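Local coordinates for protein diaminopimelate decarboxylase (Methanocaldococcus jannaschii, PDB 1TWI) that catalyses the pyridoxal-phosphate-dependent decarboxylation of meso-diaminopimelate to L-lysine, the last step of lysine biosynthesis by the diaminopimelate pathway, at residues V64-K69 and C85-V90; M1-D5 and P254-Q260; I159-N164 and E223-V228. All blocks are in the same frame, centred on the assembly; numbering follows the deposited sequence.

Interaction 1: residues V64-K69 and C85-V90. With PLP (pyridoxal-5'-phosphate), chain E.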
loop_
_atom_site.group_PDB
_atom_site.type_symbol
_atom_site.label_atom_id
_atom_site.label_comp_id
_atom_site.label_asym_id
_atom_site.label_seq_id
_atom_site.Cartn_x
_atom_site.Cartn_y
_atom_site.Cartn_z
ATOM N N VAL A 64 -25.141 -3.517 13.899
ATOM C CA VAL A 64 -23.728 -3.185 13.743
ATOM C C VAL A 64 -23.339 -3.711 12.344
ATOM O O VAL A 64 -23.359 -4.927 12.084
ATOM C CB VAL A 64 -22.874 -3.911 14.800
ATOM C CG1 VAL A 64 -21.394 -3.566 14.614
ATOM C CG2 VAL A 64 -23.361 -3.520 16.206
ATOM N N ALA A 65 -23.039 -2.816 11.420
ATOM C CA ALA A 65 -22.611 -3.280 10.098
ATOM C C ALA A 65 -21.090 -3.133 10.063
ATOM O O ALA A 65 -20.537 -2.053 9.714
ATOM C CB ALA A 65 -23.277 -2.443 8.979
ATOM N N TYR A 66 -20.408 -4.220 10.424
ATOM C CA TYR A 66 -18.940 -4.193 10.476
ATOM C C TYR A 66 -18.317 -3.756 9.158
ATOM O O TYR A 66 -18.656 -4.272 8.117
ATOM C CB TYR A 66 -18.419 -5.571 10.954
ATOM C CG TYR A 66 -16.955 -5.757 10.762
ATOM C CD1 TYR A 66 -16.026 -4.940 11.415
ATOM C CD2 TYR A 66 -16.482 -6.750 9.894
ATOM C CE1 TYR A 66 -14.655 -5.098 11.214
ATOM C CE2 TYR A 66 -15.111 -6.918 9.681
ATOM C CZ TYR A 66 -14.205 -6.091 10.334
ATOM O OH TYR A 66 -12.866 -6.225 10.052
ATOM N N ALA A 67 -17.422 -2.779 9.196
ATOM C CA ALA A 67 -16.834 -2.322 7.952
ATOM C C ALA A 67 -15.735 -3.297 7.477
ATOM O O ALA A 67 -14.595 -3.305 8.030
ATOM C CB ALA A 67 -16.245 -0.950 8.132
ATOM N N TYR A 68 -16.086 -4.111 6.482
ATOM C CA TYR A 68 -15.180 -5.115 5.937
ATOM C C TYR A 68 -13.862 -4.571 5.484
ATOM O O TYR A 68 -12.858 -5.276 5.543
ATOM C CB TYR A 68 -15.824 -5.858 4.743
ATOM C CG TYR A 68 -16.629 -7.066 5.180
ATOM C CD1 TYR A 68 -17.280 -7.068 6.427
ATOM C CD2 TYR A 68 -16.727 -8.208 4.354
ATOM C CE1 TYR A 68 -18.033 -8.208 6.846
ATOM C CE2 TYR A 68 -17.473 -9.350 4.752
ATOM C CZ TYR A 68 -18.120 -9.341 5.976
ATOM O OH TYR A 68 -18.917 -10.399 6.339
ATOM N N LYS A 69 -13.824 -3.305 5.096
ATOM C CA LYS A 69 -12.554 -2.780 4.565
ATOM C C LYS A 69 -11.462 -2.850 5.619
ATOM O O LYS A 69 -10.283 -2.840 5.278
ATOM C CB LYS A 69 -12.697 -1.352 4.040
ATOM C CG LYS A 69 -12.915 -0.255 5.092
ATOM C CD LYS A 69 -13.997 0.754 4.587
ATOM C CE LYS A 69 -15.390 0.232 5.061
ATOM N NZ LYS A 69 -16.576 0.913 4.576
ATOM N N CYS A 85 -23.427 -10.060 14.038
ATOM C CA CYS A 85 -23.030 -8.802 13.424
ATOM C C CYS A 85 -23.420 -8.689 11.936
ATOM O O CYS A 85 -23.516 -9.715 11.237
ATOM C CB CYS A 85 -21.505 -8.691 13.578
ATOM S SG CYS A 85 -20.838 -7.031 13.330
ATOM N N GLY A 86 -23.685 -7.460 11.473
ATOM C CA GLY A 86 -23.986 -7.225 10.052
ATOM C C GLY A 86 -22.699 -6.872 9.309
ATOM O O GLY A 86 -21.601 -7.068 9.847
ATOM N N ALA A 87 -22.823 -6.321 8.093
ATOM C CA ALA A 87 -21.652 -5.965 7.289
ATOM C C ALA A 87 -21.844 -4.718 6.461
ATOM O O ALA A 87 -22.876 -4.552 5.827
ATOM C CB ALA A 87 -21.304 -7.115 6.325
ATOM N N ASP A 88 -20.841 -3.857 6.487
ATOM C CA ASP A 88 -20.776 -2.658 5.625
ATOM C C ASP A 88 -19.754 -3.107 4.517
ATOM O O ASP A 88 -18.583 -3.231 4.801
ATOM C CB ASP A 88 -20.229 -1.465 6.426
ATOM C CG ASP A 88 -19.468 -0.484 5.545
ATOM O OD1 ASP A 88 -19.741 -0.419 4.285
ATOM O OD2 ASP A 88 -18.559 0.196 6.067
ATOM N N VAL A 89 -20.201 -3.363 3.283
ATOM C CA VAL A 89 -19.293 -3.799 2.221
ATOM C C VAL A 89 -19.133 -2.671 1.217
ATOM O O VAL A 89 -20.070 -1.893 1.009
ATOM C CB VAL A 89 -19.839 -5.089 1.518
ATOM C CG1 VAL A 89 -19.941 -6.248 2.602
ATOM C CG2 VAL A 89 -21.260 -4.784 0.863
ATOM N N VAL A 90 -17.961 -2.556 0.589
ATOM C CA VAL A 90 -17.735 -1.435 -0.344
ATOM C C VAL A 90 -17.362 -1.893 -1.749
ATOM O O VAL A 90 -16.989 -1.097 -2.608
ATOM C CB VAL A 90 -16.639 -0.471 0.202
ATOM C CG1 VAL A 90 -17.107 0.199 1.454
ATOM C CG2 VAL A 90 -15.366 -1.195 0.470
HETATM N N1 PLP E . -18.264 3.397 6.881
HETATM C C2 PLP E . -17.686 3.965 5.759
HETATM C C2A PLP E . -18.657 4.524 4.691
HETATM C C3 PLP E . -16.296 3.958 5.675
HETATM O O3 PLP E . -15.763 4.522 4.560
HETATM C C4 PLP E . -15.476 3.462 6.654
HETATM C C4A PLP E . -13.923 3.511 6.455
HETATM O O4A PLP E . -13.540 3.746 5.353
HETATM C C5 PLP E . -16.057 2.883 7.805
HETATM C C6 PLP E . -17.441 2.886 7.880
HETATM C C5A PLP E . -15.317 2.288 8.994
HETATM O O4P PLP E . -14.433 3.251 9.626
HETATM P P PLP E . -13.654 2.906 10.963
HETATM O O1P PLP E . -12.875 4.128 11.228
HETATM O O2P PLP E . -12.774 1.736 10.623
HETATM O O3P PLP E . -14.635 2.618 12.007
#
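Lys69 and Asp88 meet in a salt bridge at the C-terminal end of two parallel strands of the pyridoxal-binding TIM-type barrel, where the cofactor sits, with NZ 2.6 Å from OD2. The ammonium comes to the syn side of the carboxylate, 24° out of its plane. The lysine chain bends at chi2 and chi3, which curls its end back over the strand end. Lys69 can carry the cofactor as an imine, but here it is not attached. Its CD lies 3.1 Å from O4A of pyridoxal phosphate. Asp88 OD2 thus lies close to the lysine ammonium and, at 3.3 Å, to N1 of the pyridine ring; its OD1 is bonded to Asn111.

The backbones pair by parallel hydrogen bonds. Gly86 N gives to Val64 O, Tyr66 N to Gly86 O, Asp88 N to Tyr66 O and Tyr68 N to Asp88 O. The bond from Asp88 N to Tyr66 O is almost straight, at 174°.

Apolar contacts gather on the side of the sheet that carries Tyr66 and Ala87. Tyr68 CE1 rests 3.5 Å from Ala87 CB, while Val89 CG1 sits over one ring face near the rim. Chi1 of Cys85 (-163°) swings SG across to Val64 CG1 and Tyr66 CB, each at 3.7 Å. On the side of Asp88, Ala67 CB packs against C5A of pyridoxal phosphate.

The two strands flank helix 74-82 in a beta-alpha-beta crossover. Strand 286-289 pairs with 62-67 on one side and strand 108-110 with 86-89 on the other. Helix 92-100 covers Tyr68, and helices 37-58 and 293-296 pack on Val64.

Interaction 2: residues M1-D5 and P254-Q260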
loop_
_atom_site.group_PDB
_atom_site.type_symbol
_atom_site.label_atom_id
_atom_site.label_comp_id
_atom_site.label_asym_id
_atom_site.label_seq_id
_atom_site.Cartn_x
_atom_site.Cartn_y
_atom_site.Cartn_z
ATOM N N MET A 1 -1.534 -0.859 27.859
ATOM C CA MET A 1 -2.429 -2.016 27.860
ATOM C C MET A 1 -3.836 -1.586 27.549
ATOM O O MET A 1 -4.676 -2.429 27.294
ATOM C CB MET A 1 -2.398 -2.700 29.209
ATOM C CG MET A 1 -2.081 -1.799 30.400
ATOM S SD MET A 1 -2.001 -2.943 31.810
ATOM C CE MET A 1 -0.188 -2.945 32.167
ATOM N N LEU A 2 -4.089 -0.278 27.562
ATOM C CA LEU A 2 -5.454 0.269 27.297
ATOM C C LEU A 2 -5.958 -0.309 25.973
ATOM O O LEU A 2 -5.306 -0.088 24.947
ATOM C CB LEU A 2 -5.424 1.792 27.115
ATOM C CG LEU A 2 -6.583 2.713 27.558
ATOM C CD1 LEU A 2 -6.527 4.032 26.707
ATOM C CD2 LEU A 2 -7.962 2.053 27.489
ATOM N N GLY A 3 -7.115 -0.968 26.012
ATOM C CA GLY A 3 -7.723 -1.578 24.839
ATOM C C GLY A 3 -7.257 -3.018 24.570
ATOM O O GLY A 3 -7.932 -3.779 23.859
ATOM N N ASN A 4 -6.129 -3.426 25.158
ATOM C CA ASN A 4 -5.608 -4.789 24.866
ATOM C C ASN A 4 -5.980 -5.635 26.063
ATOM O O ASN A 4 -5.186 -5.923 26.972
ATOM C CB ASN A 4 -4.115 -4.692 24.631
ATOM C CG ASN A 4 -3.793 -3.675 23.521
ATOM O OD1 ASN A 4 -4.088 -3.922 22.305
ATOM N ND2 ASN A 4 -3.228 -2.539 23.909
ATOM N N ASP A 5 -7.240 -6.007 26.068
ATOM C CA ASP A 5 -7.804 -6.704 27.225
ATOM C C ASP A 5 -7.441 -8.147 27.457
ATOM O O ASP A 5 -7.697 -8.695 28.557
ATOM C CB ASP A 5 -9.336 -6.575 27.173
ATOM C CG ASP A 5 -9.784 -5.127 27.048
ATOM O OD1 ASP A 5 -9.480 -4.347 28.006
ATOM O OD2 ASP A 5 -10.416 -4.784 25.998
ATOM N N PRO A 254 -7.499 3.152 21.068
ATOM C CA PRO A 254 -6.301 3.657 21.763
ATOM C C PRO A 254 -4.901 3.214 21.269
ATOM O O PRO A 254 -4.287 2.328 21.862
ATOM C CB PRO A 254 -6.591 3.273 23.242
ATOM C CG PRO A 254 -7.368 1.935 23.117
ATOM C CD PRO A 254 -8.183 2.072 21.818
ATOM N N TYR A 255 -4.400 3.828 20.189
ATOM C CA TYR A 255 -3.086 3.471 19.726
ATOM C C TYR A 255 -2.074 3.917 20.797
ATOM O O TYR A 255 -1.136 3.189 21.071
ATOM C CB TYR A 255 -2.756 4.163 18.406
ATOM C CG TYR A 255 -3.471 3.518 17.243
ATOM C CD1 TYR A 255 -3.119 2.228 16.784
ATOM C CD2 TYR A 255 -4.529 4.185 16.632
ATOM C CE1 TYR A 255 -3.828 1.621 15.709
ATOM C CE2 TYR A 255 -5.261 3.580 15.569
ATOM C CZ TYR A 255 -4.894 2.309 15.117
ATOM O OH TYR A 255 -5.587 1.767 14.043
ATOM N N TYR A 256 -2.252 5.134 21.326
ATOM C CA TYR A 256 -1.443 5.676 22.418
ATOM C C TYR A 256 -2.091 5.091 23.679
ATOM O O TYR A 256 -3.303 5.049 23.768
ATOM C CB TYR A 256 -1.525 7.212 22.439
ATOM C CG TYR A 256 -0.522 7.817 21.488
ATOM C CD1 TYR A 256 0.827 7.844 21.804
ATOM C CD2 TYR A 256 -0.929 8.324 20.247
ATOM C CE1 TYR A 256 1.741 8.368 20.904
ATOM C CE2 TYR A 256 -0.016 8.851 19.341
ATOM C CZ TYR A 256 1.296 8.872 19.675
ATOM O OH TYR A 256 2.178 9.427 18.795
ATOM N N LYS A 257 -1.289 4.621 24.625
ATOM C CA LYS A 257 -1.800 3.982 25.826
ATOM C C LYS A 257 -1.838 4.823 27.125
ATOM O O LYS A 257 -2.304 4.338 28.173
ATOM C CB LYS A 257 -0.970 2.742 26.088
ATOM C CG LYS A 257 -0.721 1.875 24.819
ATOM C CD LYS A 257 -2.058 1.251 24.408
ATOM C CE LYS A 257 -1.907 0.327 23.189
ATOM N NZ LYS A 257 -3.287 0.080 22.691
ATOM N N ASP A 258 -1.390 6.067 27.043
ATOM C CA ASP A 258 -1.315 6.976 28.209
ATOM C C ASP A 258 -2.577 7.818 28.494
ATOM O O ASP A 258 -2.748 8.349 29.605
ATOM C CB ASP A 258 -0.109 7.890 28.018
ATOM C CG ASP A 258 -0.290 8.848 26.832
ATOM O OD1 ASP A 258 -0.768 8.420 25.741
ATOM O OD2 ASP A 258 0.042 10.045 26.989
ATOM N N LYS A 259 -3.486 7.930 27.536
ATOM C CA LYS A 259 -4.690 8.732 27.779
ATOM C C LYS A 259 -6.021 8.028 27.477
ATOM O O LYS A 259 -6.148 7.300 26.482
ATOM C CB LYS A 259 -4.631 10.038 26.956
ATOM C CG LYS A 259 -3.707 11.140 27.527
ATOM C CD LYS A 259 -3.967 12.486 26.794
ATOM C CE LYS A 259 -2.674 13.301 26.545
ATOM N NZ LYS A 259 -2.805 14.280 25.390
ATOM N N GLN A 260 -7.016 8.238 28.323
ATOM C CA GLN A 260 -8.292 7.614 28.054
ATOM C C GLN A 260 -8.927 8.330 26.881
ATOM O O GLN A 260 -8.695 9.513 26.651
ATOM C CB GLN A 260 -9.240 7.718 29.247
ATOM C CG GLN A 260 -9.094 6.598 30.232
ATOM C CD GLN A 260 -10.326 6.461 31.087
ATOM O OE1 GLN A 260 -11.077 7.437 31.276
ATOM N NE2 GLN A 260 -10.558 5.260 31.608
HETATM O O HOH W 1 -2.572 1.844 29.018
#
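Leu2 O is gripped by Lys257 NZ at 3.0 Å, where the N-terminal type II beta turn, Met1 to Asn4, lies against the loop between strand 244-246 and helix 264-276 of the barrel domain. The ammonium sits nearly in line with the carbonyl, at 168°. The same NZ gives a second bond to Pro254 O, at 2.6 Å, and forms a salt bridge with Asp383. One charged group thus ties the turn to its own loop and to a further part of the chain. The lysine chain folds back at chi2 (-69°), which brings NZ toward the proline carbonyl three residues earlier.

The close packing lies beside this bond. Leu2 CD1 presses on Pro254 CB at 3.5 Å, with the two side chains at about a right angle, and reaches Lys259 O at 3.3 Å. Pro254 CG packs against the turn, next to Leu2 O and Gly3 CA. Gly3 has phi 88°, as the third position of a type II turn usually does.

The outer side is looser. Met1 points away from the loop and is exposed. The side chains of Lys259 and Gln260 are exposed too and play little part, although the Lys259 carbonyl comes close to Leu2. Here a water joins the turn to the loop: it accepts from Leu2 N at 3.0 Å and donates to Lys257 O at 2.6 Å.

Interaction 3: residues I159-N164 and E223-V228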
loop_
_atom_site.group_PDB
_atom_site.type_symbol
_atom_site.label_atom_id
_atom_site.label_comp_id
_atom_site.label_asym_id
_atom_site.label_seq_id
_atom_site.Cartn_x
_atom_site.Cartn_y
_atom_site.Cartn_z
ATOM N N ILE A 159 -25.502 11.074 2.751
ATOM C CA ILE A 159 -25.578 12.530 2.696
ATOM C C ILE A 159 -24.400 13.190 3.398
ATOM O O ILE A 159 -23.801 12.600 4.309
ATOM C CB ILE A 159 -26.857 13.032 3.416
ATOM C CG1 ILE A 159 -26.838 12.569 4.911
ATOM C CG2 ILE A 159 -28.128 12.321 2.873
ATOM C CD1 ILE A 159 -28.114 13.056 5.746
ATOM N N ASN A 160 -24.108 14.435 3.007
ATOM C CA ASN A 160 -23.049 15.239 3.633
ATOM C C ASN A 160 -23.839 16.365 4.311
ATOM O O ASN A 160 -24.176 17.342 3.674
ATOM C CB ASN A 160 -22.158 15.779 2.550
ATOM C CG ASN A 160 -21.530 14.665 1.768
ATOM O OD1 ASN A 160 -21.348 13.576 2.316
ATOM N ND2 ASN A 160 -21.173 14.913 0.521
ATOM N N PRO A 161 -24.169 16.188 5.588
ATOM C CA PRO A 161 -24.944 17.134 6.409
ATOM C C PRO A 161 -24.238 18.442 6.596
ATOM O O PRO A 161 -23.020 18.550 6.393
ATOM C CB PRO A 161 -25.197 16.363 7.706
ATOM C CG PRO A 161 -23.982 15.500 7.835
ATOM C CD PRO A 161 -23.542 15.141 6.410
ATOM N N ASN A 162 -25.023 19.440 6.993
ATOM C CA ASN A 162 -24.512 20.764 7.124
ATOM C C ASN A 162 -23.821 20.983 8.502
ATOM O O ASN A 162 -24.305 21.755 9.320
ATOM C CB ASN A 162 -25.696 21.717 6.916
ATOM C CG ASN A 162 -25.251 23.129 6.592
ATOM O OD1 ASN A 162 -26.038 24.079 6.698
ATOM N ND2 ASN A 162 -23.989 23.276 6.183
ATOM N N VAL A 163 -22.716 20.273 8.727
ATOM C CA VAL A 163 -21.930 20.356 9.959
ATOM C C VAL A 163 -21.431 21.790 10.201
ATOM O O VAL A 163 -20.985 22.447 9.268
ATOM C CB VAL A 163 -20.721 19.447 9.859
ATOM C CG1 VAL A 163 -19.778 19.724 10.985
ATOM C CG2 VAL A 163 -21.194 17.982 9.866
ATOM N N ASN A 164 -21.505 22.270 11.435
ATOM C CA ASN A 164 -21.046 23.631 11.731
ATOM C C ASN A 164 -19.533 23.764 11.435
ATOM O O ASN A 164 -18.709 23.213 12.165
ATOM C CB ASN A 164 -21.259 23.953 13.207
ATOM C CG ASN A 164 -21.033 25.423 13.514
ATOM O OD1 ASN A 164 -20.214 26.095 12.848
ATOM N ND2 ASN A 164 -21.758 25.946 14.531
ATOM N N GLU A 223 -22.313 16.328 16.467
ATOM C CA GLU A 223 -22.670 17.268 15.397
ATOM C C GLU A 223 -23.199 16.521 14.154
ATOM O O GLU A 223 -24.146 16.964 13.514
ATOM C CB GLU A 223 -21.451 18.139 15.034
ATOM C CG GLU A 223 -21.699 19.140 13.888
ATOM C CD GLU A 223 -22.648 20.277 14.269
ATOM O OE1 GLU A 223 -22.997 20.440 15.480
ATOM O OE2 GLU A 223 -23.033 21.021 13.334
ATOM N N GLU A 224 -22.555 15.412 13.803
ATOM C CA GLU A 224 -23.057 14.580 12.696
ATOM C C GLU A 224 -24.491 14.146 13.025
ATOM O O GLU A 224 -25.405 14.242 12.194
ATOM C CB GLU A 224 -22.197 13.286 12.545
ATOM C CG GLU A 224 -22.855 12.209 11.604
ATOM C CD GLU A 224 -22.227 10.813 11.706
ATOM O OE1 GLU A 224 -21.435 10.543 12.674
ATOM O OE2 GLU A 224 -22.547 9.956 10.847
ATOM N N THR A 225 -24.720 13.688 14.253
ATOM C CA THR A 225 -26.064 13.182 14.562
ATOM C C THR A 225 -27.128 14.278 14.489
ATOM O O THR A 225 -28.229 14.066 13.924
ATOM C CB THR A 225 -26.089 12.496 15.962
ATOM O OG1 THR A 225 -25.123 11.429 15.987
ATOM C CG2 THR A 225 -27.412 11.883 16.216
ATOM N N ARG A 226 -26.777 15.457 15.017
ATOM C CA ARG A 226 -27.715 16.553 14.964
ATOM C C ARG A 226 -28.037 16.912 13.495
ATOM O O ARG A 226 -29.182 17.093 13.138
ATOM C CB ARG A 226 -27.122 17.797 15.603
ATOM C CG ARG A 226 -26.847 17.692 17.136
ATOM C CD ARG A 226 -26.289 19.032 17.646
ATOM N NE ARG A 226 -26.130 19.063 19.100
ATOM C CZ ARG A 226 -25.625 20.097 19.780
ATOM N NH1 ARG A 226 -25.217 21.194 19.107
ATOM N NH2 ARG A 226 -25.593 20.054 21.132
ATOM N N LYS A 227 -27.012 17.031 12.663
ATOM C CA LYS A 227 -27.281 17.488 11.292
ATOM C C LYS A 227 -27.957 16.455 10.387
ATOM O O LYS A 227 -28.714 16.817 9.456
ATOM C CB LYS A 227 -25.997 18.059 10.714
ATOM C CG LYS A 227 -25.462 19.237 11.589
ATOM C CD LYS A 227 -26.455 20.391 11.493
ATOM C CE LYS A 227 -26.272 21.432 12.643
ATOM N NZ LYS A 227 -25.141 22.300 12.413
ATOM N N VAL A 228 -27.707 15.175 10.683
ATOM C CA VAL A 228 -28.362 14.104 9.954
ATOM C C VAL A 228 -29.837 14.107 10.381
ATOM O O VAL A 228 -30.744 14.073 9.540
ATOM C CB VAL A 228 -27.724 12.712 10.248
ATOM C CG1 VAL A 228 -28.643 11.584 9.674
ATOM C CG2 VAL A 228 -26.323 12.637 9.588
HETATM O O HOH W 2 -28.029 18.690 7.590
#
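Glu223, on helix 219-237, meets Val163 and Asn164 of the loop that follows strand 153-160 of the barrel. Its CG lies anti to the backbone N (chi1 178°) and packs on Val163 CG1 at 3.5 Å. A bend at chi2 then turns the carboxylate toward the backbone of Asn164. OE2 takes the N-H of Asn164 at 2.7 Å, and the bond is fairly straight, at 160°. The donor stands above the carboxylate plane.

Four residues on, one helical turn, Lys227 comes to the same carboxylate. Its NZ forms a salt bridge with Glu223 OE2 at 2.6 Å, on the syn side. The ammonium and Asn164 N approach OE2 from opposite faces of the carboxylate plane. NZ also gives a longer bond to Asn162 O, at 3.3 Å. The aliphatic part of Lys227 does a second job. CB touches Pro161 CB at 3.5 Å, and CG and CD run along the carbonyl of Asn162. That carbonyl belongs to the centre of an inverse gamma turn. A water bridges the backbones nearby, accepting from Asn162 N and donating to Lys227 O.

Val228 closes the segment with apolar contacts. CG2 lies beside Pro161 CG at 4.1 Å, the two side chains pointing the same way, and CG1 faces Ile159 CD1 at 4.2 Å. Leu175 of helix 169-177 also packs on Pro161 and Val163.

Helix 219-237 follows strand 202-208, the parallel neighbour of strand 153-160. The contact thus ties the loop after one barrel strand to the helix after its neighbour. Its chemistry is divided: oily groups lie near the strand, and charge lies farther along the loop. OE2 is held by two donors, which should limit rotation of the carboxylate. The neighbouring ammonium would probably favour the ionised form of Glu223.

Interactions 1 and 3 both reach the parallel barrel sheet and are buried, but they use different strands, and their nearest atoms are about 12 Å apart. Interaction 1 pairs two strands directly and reaches the cofactor. Interaction 3 binds a loop to an outer helix, farther from the chain centre. Interaction 2 lies at the surface. It brings the N-terminus to a loop 249 residues later, and both other contacts are nested within that span. Each contact has a lysine ammonium: it meets an aspartate beside the cofactor in interaction 1, backbone carbonyls within interaction 2, with an aspartate outside it, and a glutamate and a carbonyl in interaction 3. Bridging waters join backbones in interactions 2 and 3.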